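Local coordinates for protein acetyl-CoA C-acetyltransferase (Syntrophomonas wolfei subsp. wolfei, PDB 7N7Z) that probably catalyses acetyl transfer between two acetyl-CoA molecules to give acetoacetyl-CoA, as a thiolase-family acetyl-CoA C-acetyltransferase, at residues 29-34 / 70-75; 36-41 / 115-120; 298-303 / 317-322; 332-335 / 341-344. All blocks are in the same frame, centred on the assembly; numbering follows the deposited sequence.

Contact 1. Residues 29-34 / 70-75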
# COMPACT_ATOMS: atom_id res chain seq x y z
N ARG B 29 -5.24 -2.62 20.81
CA ARG B 29 -5.45 -3.64 19.80
C ARG B 29 -6.34 -4.75 20.36
O ARG B 29 -6.53 -4.90 21.57
CB ARG B 29 -4.11 -4.22 19.34
CG ARG B 29 -3.15 -3.17 18.77
CD ARG B 29 -3.59 -2.69 17.39
NE ARG B 29 -3.65 -3.77 16.42
CZ ARG B 29 -2.60 -4.31 15.83
NH1 ARG B 29 -1.37 -3.90 16.09
NH2 ARG B 29 -2.78 -5.30 14.95
N ALA B 30 -6.90 -5.54 19.43
CA ALA B 30 -7.91 -6.53 19.81
C ALA B 30 -7.39 -7.50 20.86
O ALA B 30 -8.11 -7.85 21.80
CB ALA B 30 -8.37 -7.29 18.56
N ASN B 31 -6.14 -7.95 20.73
CA ASN B 31 -5.61 -8.95 21.65
C ASN B 31 -5.48 -8.41 23.07
O ASN B 31 -5.68 -9.16 24.03
CB ASN B 31 -4.26 -9.46 21.15
CG ASN B 31 -4.37 -10.21 19.84
OD1 ASN B 31 -5.47 -10.52 19.38
ND2 ASN B 31 -3.23 -10.51 19.24
N ASP B 32 -5.15 -7.13 23.22
CA ASP B 32 -4.99 -6.57 24.56
C ASP B 32 -6.33 -6.28 25.22
O ASP B 32 -6.42 -6.33 26.45
CB ASP B 32 -4.13 -5.31 24.48
CG ASP B 32 -2.82 -5.54 23.74
OD1 ASP B 32 -2.10 -6.50 24.10
OD2 ASP B 32 -2.51 -4.78 22.81
N LEU B 33 -7.36 -5.98 24.43
CA LEU B 33 -8.71 -5.94 24.99
C LEU B 33 -9.17 -7.33 25.41
O LEU B 33 -9.79 -7.49 26.46
CB LEU B 33 -9.69 -5.35 23.97
CG LEU B 33 -9.65 -3.84 23.73
CD1 LEU B 33 -10.36 -3.51 22.42
CD2 LEU B 33 -10.27 -3.08 24.88
N ALA B 34 -8.88 -8.34 24.58
CA ALA B 34 -9.25 -9.71 24.92
C ALA B 34 -8.58 -10.15 26.22
O ALA B 34 -9.19 -10.83 27.04
CB ALA B 34 -8.87 -10.65 23.78
N PRO B 70 -5.98 -16.10 19.70
CA PRO B 70 -6.49 -16.75 20.92
C PRO B 70 -5.43 -17.54 21.67
O PRO B 70 -5.48 -17.61 22.91
CB PRO B 70 -7.61 -17.66 20.39
CG PRO B 70 -8.05 -17.00 19.13
CD PRO B 70 -6.80 -16.43 18.53
N ARG B 71 -4.47 -18.14 20.97
CA ARG B 71 -3.36 -18.80 21.66
C ARG B 71 -2.47 -17.77 22.34
O ARG B 71 -1.97 -18.02 23.45
CB ARG B 71 -2.55 -19.65 20.67
CG ARG B 71 -1.30 -20.29 21.26
CD ARG B 71 -1.62 -21.30 22.36
NE ARG B 71 -0.48 -22.16 22.64
CZ ARG B 71 -0.52 -23.25 23.39
NH1 ARG B 71 -1.64 -23.64 23.98
NH2 ARG B 71 0.59 -23.97 23.55
N ILE B 72 -2.26 -16.62 21.71
CA ILE B 72 -1.53 -15.54 22.36
C ILE B 72 -2.29 -15.06 23.60
O ILE B 72 -1.70 -14.86 24.67
CB ILE B 72 -1.28 -14.38 21.38
CG1 ILE B 72 -0.33 -14.82 20.26
CG2 ILE B 72 -0.71 -13.17 22.11
CD1 ILE B 72 -0.33 -13.89 19.06
N ILE B 73 -3.60 -14.88 23.46
CA ILE B 73 -4.40 -14.38 24.57
C ILE B 73 -4.43 -15.39 25.71
O ILE B 73 -4.37 -15.02 26.89
CB ILE B 73 -5.82 -14.03 24.08
CG1 ILE B 73 -5.78 -12.86 23.10
CG2 ILE B 73 -6.73 -13.70 25.26
CD1 ILE B 73 -6.97 -12.79 22.18
N GLY B 74 -4.52 -16.68 25.38
CA GLY B 74 -4.59 -17.70 26.42
C GLY B 74 -3.30 -17.81 27.21
O GLY B 74 -3.32 -17.88 28.44
N MET B 75 -2.17 -17.83 26.51
CA MET B 75 -0.88 -17.93 27.20
C MET B 75 -0.63 -16.72 28.08
O MET B 75 -0.03 -16.85 29.15
CB MET B 75 0.24 -18.09 26.18
CG MET B 75 0.20 -19.39 25.39
SD MET B 75 0.28 -20.86 26.43
CE MET B 75 -1.46 -21.27 26.57
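Ile73 reaches out from helix 69-76 and lays its ethyl branch against Ala34 and Asn31 of helix 30-45. Its CD1 stands 3.3 Å from Ala34 CB, tighter than carbon pairs usually sit, while Ile73 CG2 meets the same Ala34 CB at 4.0 Å, so both branches bear on one methyl. CG1 lies anti to the carbonyl carbon (chi1 -66°), which turns the longer branch toward the neighbouring helix. There CG1 of Ile73 packs 3.8 Å from the backbone O of Asn31. The two side chains cross at about a right angle, Asn31 OD1 lying 3.9 Å from Ile73 CD1. In this corner of the thiolase N-terminal domain the two helices run side by side at -39°, their local axes 9.6 Å apart. An alanine at Ile73 is likely to open a gap beside Ala34 and leave the Ala34 methyl and the OD1 side of the Asn31 amide without their packing partner. The amide is held from elsewhere: Asn31 ND2 donates to Asn65 O of a nearby loop, which limits its rotation. Ile72 adds a loose contact, its CD1 4.5 Å from Asn31 ND2, and it also packs on Gln155 of a neighbouring subunit.

Contact 2. Residues 36-41 / 115-120; sequences IAANAA and LVTAVE
A helix packed on a sheet, in a crossover of the thiolase N-terminal domain, is joined here by Ala38 with Leu115 and Thr117. Helix 30-45 carries the chain from strand 8-20 to strand 54-58 and passes over strand 113-121 on the way. The helix side of the contact is a single methyl: Ala38 CB points into the sheet and touches two residues that alternate along the strand. It lies 3.9 Å from Thr117 CG2 and 4.1 Å from Leu115 CD2, so one methyl touches a methyl of each residue. For Thr117, chi1 of 60° puts OG1 between the backbone N and the carbonyl carbon and leaves CG2 anti to the carbonyl carbon, where it meets the helix; the threonine thus offers Ala38 its methyl. Leu115 approaches differently, with CG anti to the backbone N (chi1 171°), and it is the CD2 branch that makes the touch. Because the helix residue is so small, the backbones come close, with Ala38 CA 6.4 Å from Thr117 CA. No hydrogen bond crosses; the contact is buried and apolar. Next to it Ala37 packs on Ala257 and Ala259 of strand 254-264, while Val116, between the two touching strand residues, packs on Ala98, Thr99 and Ala102 of helix 94-107. Strands 8-20 and 54-58 run parallel with strands 113-121 and 254-264 between them, so the helix spans the intervening strands as the connection of a beta-alpha-beta crossover, in the layered alpha/beta fold of thiolases.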
# COMPACT_ATOMS: atom_id res chain seq x y z
N ILE B 36 -7.67 -8.28 28.77
CA ILE B 36 -8.30 -7.62 29.91
C ILE B 36 -9.63 -8.29 30.24
O ILE B 36 -9.93 -8.59 31.40
CB ILE B 36 -8.47 -6.12 29.64
CG1 ILE B 36 -7.11 -5.43 29.60
CG2 ILE B 36 -9.36 -5.48 30.70
CD1 ILE B 36 -7.13 -4.03 29.01
N ALA B 37 -10.45 -8.54 29.21
CA ALA B 37 -11.74 -9.19 29.45
C ALA B 37 -11.55 -10.62 29.94
O ALA B 37 -12.29 -11.08 30.82
CB ALA B 37 -12.57 -9.18 28.16
N ALA B 38 -10.58 -11.34 29.38
CA ALA B 38 -10.35 -12.72 29.80
C ALA B 38 -9.89 -12.80 31.24
O ALA B 38 -10.37 -13.63 32.02
CB ALA B 38 -9.33 -13.39 28.87
N ASN B 39 -8.94 -11.94 31.63
CA ASN B 39 -8.47 -11.93 33.01
C ASN B 39 -9.60 -11.61 33.97
O ASN B 39 -9.71 -12.21 35.05
CB ASN B 39 -7.33 -10.92 33.17
CG ASN B 39 -5.99 -11.47 32.73
OD1 ASN B 39 -5.71 -12.66 32.91
ND2 ASN B 39 -5.16 -10.62 32.15
N ALA B 40 -10.47 -10.67 33.60
CA ALA B 40 -11.61 -10.33 34.45
C ALA B 40 -12.51 -11.54 34.66
O ALA B 40 -12.88 -11.87 35.79
CB ALA B 40 -12.40 -9.18 33.83
N ALA B 41 -12.88 -12.22 33.57
CA ALA B 41 -13.74 -13.40 33.69
C ALA B 41 -13.07 -14.48 34.53
O ALA B 41 -13.72 -15.13 35.36
CB ALA B 41 -14.10 -13.93 32.31
N LEU B 115 -12.27 -21.48 28.26
CA LEU B 115 -12.32 -20.03 28.18
C LEU B 115 -12.83 -19.63 26.80
O LEU B 115 -12.37 -20.17 25.79
CB LEU B 115 -10.94 -19.42 28.44
CG LEU B 115 -10.81 -17.92 28.19
CD1 LEU B 115 -11.80 -17.14 29.04
CD2 LEU B 115 -9.38 -17.46 28.46
N VAL B 116 -13.77 -18.70 26.76
CA VAL B 116 -14.29 -18.15 25.51
C VAL B 116 -14.02 -16.66 25.51
O VAL B 116 -14.45 -15.95 26.43
CB VAL B 116 -15.79 -18.44 25.32
CG1 VAL B 116 -16.29 -17.80 24.03
CG2 VAL B 116 -16.05 -19.94 25.31
N THR B 117 -13.30 -16.19 24.50
CA THR B 117 -13.05 -14.76 24.31
C THR B 117 -13.71 -14.32 23.01
O THR B 117 -13.71 -15.05 22.02
CB THR B 117 -11.55 -14.45 24.26
OG1 THR B 117 -10.94 -15.16 23.18
CG2 THR B 117 -10.88 -14.85 25.57
N ALA B 118 -14.27 -13.11 23.03
CA ALA B 118 -14.94 -12.54 21.87
C ALA B 118 -14.53 -11.08 21.78
O ALA B 118 -14.76 -10.32 22.73
CB ALA B 118 -16.46 -12.68 21.97
N VAL B 119 -13.92 -10.69 20.66
CA VAL B 119 -13.31 -9.37 20.56
C VAL B 119 -13.44 -8.85 19.14
O VAL B 119 -13.45 -9.61 18.17
CB VAL B 119 -11.82 -9.40 20.99
CG1 VAL B 119 -11.01 -10.28 20.03
CG2 VAL B 119 -11.25 -7.99 21.03
N GLU B 120 -13.55 -7.53 19.03
CA GLU B 120 -13.48 -6.85 17.74
C GLU B 120 -12.97 -5.43 18.00
O GLU B 120 -13.66 -4.64 18.65
CB GLU B 120 -14.83 -6.82 17.04
CG GLU B 120 -14.74 -6.62 15.54
CD GLU B 120 -14.01 -7.76 14.85
OE1 GLU B 120 -14.47 -8.91 14.98
OE2 GLU B 120 -12.99 -7.50 14.18

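Contact 3. Residues 298-303 / 317-322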
# COMPACT_ATOMS: atom_id res chain seq x y z
N VAL B 298 -36.14 -16.78 13.08
CA VAL B 298 -36.12 -18.22 12.85
C VAL B 298 -35.24 -18.95 13.85
O VAL B 298 -35.49 -20.13 14.12
CB VAL B 298 -35.69 -18.55 11.40
CG1 VAL B 298 -36.74 -18.07 10.41
CG2 VAL B 298 -34.33 -17.93 11.09
N ALA B 299 -34.23 -18.29 14.42
CA ALA B 299 -33.38 -18.94 15.41
C ALA B 299 -34.05 -19.01 16.77
O ALA B 299 -33.97 -20.03 17.46
CB ALA B 299 -32.04 -18.20 15.51
N MET B 300 -34.73 -17.93 17.18
CA MET B 300 -35.37 -17.92 18.49
C MET B 300 -36.42 -19.01 18.63
O MET B 300 -36.38 -19.75 19.63
CB MET B 300 -35.96 -16.54 18.76
CG MET B 300 -34.93 -15.46 19.02
SD MET B 300 -35.63 -13.80 18.91
CE MET B 300 -36.51 -13.71 20.47
N PRO B 301 -37.36 -19.18 17.70
CA PRO B 301 -38.31 -20.30 17.85
C PRO B 301 -37.63 -21.66 17.84
O PRO B 301 -38.09 -22.57 18.54
CB PRO B 301 -39.25 -20.13 16.64
CG PRO B 301 -39.05 -18.73 16.17
CD PRO B 301 -37.64 -18.38 16.50
N LYS B 302 -36.55 -21.81 17.07
CA LYS B 302 -35.88 -23.11 16.98
C LYS B 302 -35.27 -23.50 18.32
O LYS B 302 -35.53 -24.60 18.84
CB LYS B 302 -34.81 -23.06 15.90
CG LYS B 302 -34.17 -24.41 15.62
CD LYS B 302 -33.28 -24.36 14.39
CE LYS B 302 -32.13 -25.34 14.49
NZ LYS B 302 -31.15 -25.18 13.38
N VAL B 303 -34.45 -22.62 18.91
CA VAL B 303 -33.81 -22.95 20.18
C VAL B 303 -34.86 -23.22 21.25
O VAL B 303 -34.68 -24.09 22.11
CB VAL B 303 -32.85 -21.82 20.60
CG1 VAL B 303 -33.61 -20.54 20.92
CG2 VAL B 303 -32.00 -22.26 21.78
N TRP B 317 -34.76 -11.05 27.53
CA TRP B 317 -34.16 -11.31 26.23
C TRP B 317 -33.15 -10.22 25.90
O TRP B 317 -33.38 -9.03 26.17
CB TRP B 317 -35.21 -11.36 25.13
CG TRP B 317 -35.94 -12.66 25.01
CD1 TRP B 317 -37.17 -12.96 25.52
CD2 TRP B 317 -35.49 -13.83 24.32
NE1 TRP B 317 -37.51 -14.25 25.19
CE2 TRP B 317 -36.50 -14.81 24.46
CE3 TRP B 317 -34.34 -14.15 23.60
CZ2 TRP B 317 -36.39 -16.08 23.91
CZ3 TRP B 317 -34.23 -15.42 23.06
CH2 TRP B 317 -35.24 -16.37 23.22
N GLU B 318 -32.03 -10.62 25.30
CA GLU B 318 -31.07 -9.69 24.70
C GLU B 318 -31.04 -9.99 23.20
O GLU B 318 -30.34 -10.91 22.77
CB GLU B 318 -29.68 -9.83 25.32
CG GLU B 318 -29.48 -9.00 26.58
CD GLU B 318 -29.26 -7.53 26.29
OE1 GLU B 318 -28.28 -7.19 25.60
OE2 GLU B 318 -30.08 -6.71 26.76
N VAL B 319 -31.80 -9.23 22.43
CA VAL B 319 -31.85 -9.36 20.98
C VAL B 319 -31.09 -8.18 20.39
O VAL B 319 -31.55 -7.04 20.47
CB VAL B 319 -33.29 -9.42 20.45
CG1 VAL B 319 -33.29 -9.53 18.94
CG2 VAL B 319 -34.03 -10.60 21.08
N ASN B 320 -29.93 -8.46 19.79
CA ASN B 320 -29.10 -7.40 19.24
C ASN B 320 -29.86 -6.64 18.16
O ASN B 320 -30.39 -7.23 17.22
CB ASN B 320 -27.81 -7.98 18.67
CG ASN B 320 -26.83 -6.91 18.24
OD1 ASN B 320 -26.47 -6.03 19.02
ND2 ASN B 320 -26.39 -6.98 16.99
N GLU B 321 -29.90 -5.32 18.30
CA GLU B 321 -30.52 -4.44 17.31
C GLU B 321 -29.43 -3.99 16.35
O GLU B 321 -28.67 -3.07 16.64
CB GLU B 321 -31.20 -3.25 17.98
CG GLU B 321 -32.23 -3.60 19.05
CD GLU B 321 -32.58 -2.41 19.93
OE1 GLU B 321 -31.79 -1.44 19.97
OE2 GLU B 321 -33.65 -2.45 20.58
N ALA B 322 -29.35 -4.65 15.19
CA ALA B 322 -28.40 -4.21 14.16
C ALA B 322 -28.90 -2.96 13.45
O ALA B 322 -28.13 -2.02 13.22
CB ALA B 322 -28.16 -5.34 13.16
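A Met-aromatic contact, Met300 on Trp317, fixes helix 296-307 to strand 316-319 in the thiolase C-terminal domain. The helix is the connection of a beta-alpha-beta crossover: it leads from strand 277-285 to the parallel strand 316-319, with strands 394-400 and 382-387 between them in the sheet; Ala299 and Val303 pack on the first. Met300 and Trp317 extend toward each other from opposite directions, and the methionine closes over one face of the indole. Its CE stands 3.8 Å from the centroid of the six-membered ring and only 8° off the ring normal, a CH-pi contact made by the methyl squarely over the benzene part. The sulfur is farther off, Met300 SD lying 5.0 Å from that same Trp317 six-ring centroid. A bend at chi3 (76°) folds CE down onto the ring instead of letting the chain run on straight. The indole also meets the ring of Tyr311, with the planes at about 15°. A leucine in place of Trp317 would probably leave the Met300 methyl without the flat face it rests on and less firmly held. Val319, on the same side of the strand, touches the thioether from beside the ring. Its side chain is about 8 Å from that of Cys388, a predicted catalytic residue. The touch is made by the CG2 branch, placed anti to the carbonyl carbon: Val319 CG2 is 4.0 Å from Met300 CE and 4.2 Å from Met300 SD.

Contact 4. Residues 332-335 / 341-344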
# COMPACT_ATOMS: atom_id res chain seq x y z
N ARG B 332 -42.22 -8.37 13.13
CA ARG B 332 -43.26 -8.75 12.19
C ARG B 332 -43.19 -10.24 11.85
O ARG B 332 -44.20 -10.95 11.92
CB ARG B 332 -43.15 -7.91 10.92
CG ARG B 332 -44.37 -7.97 10.02
CD ARG B 332 -45.49 -7.06 10.52
NE ARG B 332 -45.13 -5.66 10.43
CZ ARG B 332 -45.15 -4.95 9.30
NH1 ARG B 332 -45.52 -5.50 8.15
NH2 ARG B 332 -44.80 -3.67 9.33
N MET B 333 -42.00 -10.73 11.49
CA MET B 333 -41.87 -12.14 11.15
C MET B 333 -42.23 -13.03 12.34
O MET B 333 -42.85 -14.09 12.16
CB MET B 333 -40.46 -12.45 10.67
CG MET B 333 -40.26 -13.91 10.30
SD MET B 333 -38.69 -14.26 9.49
CE MET B 333 -38.94 -15.97 9.00
N LEU B 334 -41.86 -12.61 13.55
CA LEU B 334 -42.20 -13.40 14.73
C LEU B 334 -43.71 -13.44 14.96
O LEU B 334 -44.22 -14.41 15.52
CB LEU B 334 -41.50 -12.85 15.96
CG LEU B 334 -40.16 -13.47 16.37
CD1 LEU B 334 -39.72 -12.91 17.71
CD2 LEU B 334 -40.23 -15.00 16.44
N LYS B 335 -44.43 -12.40 14.53
CA LYS B 335 -45.88 -12.39 14.68
C LYS B 335 -46.55 -13.18 13.56
O LYS B 335 -47.55 -13.87 13.80
CB LYS B 335 -46.40 -10.95 14.69
CG LYS B 335 -47.92 -10.83 14.55
CD LYS B 335 -48.36 -9.38 14.48
CE LYS B 335 -49.85 -9.25 14.77
NZ LYS B 335 -50.35 -7.87 14.52
N GLU B 341 -45.40 -12.57 19.99
CA GLU B 341 -45.50 -11.11 20.09
C GLU B 341 -44.30 -10.65 20.91
O GLU B 341 -44.28 -10.79 22.13
CB GLU B 341 -46.82 -10.69 20.74
CG GLU B 341 -48.06 -10.83 19.87
CD GLU B 341 -47.97 -10.10 18.54
OE1 GLU B 341 -47.13 -10.49 17.70
OE2 GLU B 341 -48.73 -9.14 18.34
N LEU B 342 -43.29 -10.12 20.22
CA LEU B 342 -42.05 -9.74 20.89
C LEU B 342 -42.34 -8.88 22.11
O LEU B 342 -42.96 -7.82 22.01
CB LEU B 342 -41.13 -8.98 19.92
CG LEU B 342 -39.72 -8.71 20.45
CD1 LEU B 342 -39.02 -10.02 20.80
CD2 LEU B 342 -38.89 -7.93 19.45
N ASP B 343 -41.89 -9.35 23.27
CA ASP B 343 -42.18 -8.71 24.56
C ASP B 343 -41.12 -7.64 24.81
O ASP B 343 -40.06 -7.91 25.38
CB ASP B 343 -42.22 -9.74 25.67
CG ASP B 343 -42.79 -9.18 26.96
OD1 ASP B 343 -42.93 -7.95 27.07
OD2 ASP B 343 -43.09 -9.98 27.88
N PHE B 344 -41.42 -6.42 24.37
CA PHE B 344 -40.49 -5.31 24.58
C PHE B 344 -40.31 -4.98 26.05
O PHE B 344 -39.31 -4.35 26.42
CB PHE B 344 -40.97 -4.07 23.82
CG PHE B 344 -40.65 -4.10 22.35
CD1 PHE B 344 -39.36 -3.88 21.90
CD2 PHE B 344 -41.65 -4.35 21.42
CE1 PHE B 344 -39.07 -3.91 20.55
CE2 PHE B 344 -41.36 -4.38 20.07
CZ PHE B 344 -40.07 -4.16 19.64
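Lys335, in the last turn of helix 324-336, runs its aliphatic chain across the carboxylate of Glu341. At the root, Lys335 CB comes within 3.1 Å of Glu341 OE1, a close carbon-oxygen approach. The next carbon, Lys335 CG, is still beside Glu341 OE1 at 3.3 Å, and Lys335 CD passes the same oxygen at 3.6 Å. CE changes partner: from Lys335 CE the nearer oxygen is Glu341 OE2, 3.7 Å away. At the tip, Lys335 NZ ends 4.3 Å from Glu341 OE2, opposite charges beyond salt-bridge range that probably still attract. CG anti to the backbone N (chi1 168°) and an extended chain beyond it keep the lysine straight enough to trail along both oxygens, whereas Glu341 bends at chi2 (-55°) to bring its carboxylate back. This exposed pair sits where the chain of the C-terminal thiolase domain doubles back after the helix, and Leu334 is tied by a backbone hydrogen bond to Ile340. On the buried side of the reversal, Leu334 CD1 meets Leu342 CD1 at 4.3 Å. Leu334 also packs on Pro301 of helix 296-307, and Leu342 rests on Tyr311 and Val331.

Contacts 1 and 2 belong to the N-terminal thiolase domain and share helix 30-45; their centres are 8 Å apart, their segments alternate along the chain, and Val119 touches Ala30, Leu33 and Ala34. Contacts 3 and 4 follow in series within the C-terminal domain, with centres 11 Å apart; helix 296-307 meets helix 324-336 through Val298 on Met333 and Pro301 on Leu334. The two pairs lie on opposite sides of the chain's centre, contacts 2 and 3 being about 23 Å apart between centres yet reaching the same mixed sheet. Each half thus packs a crossover helix on its own strands, consistent with the paired-domain architecture of thiolases.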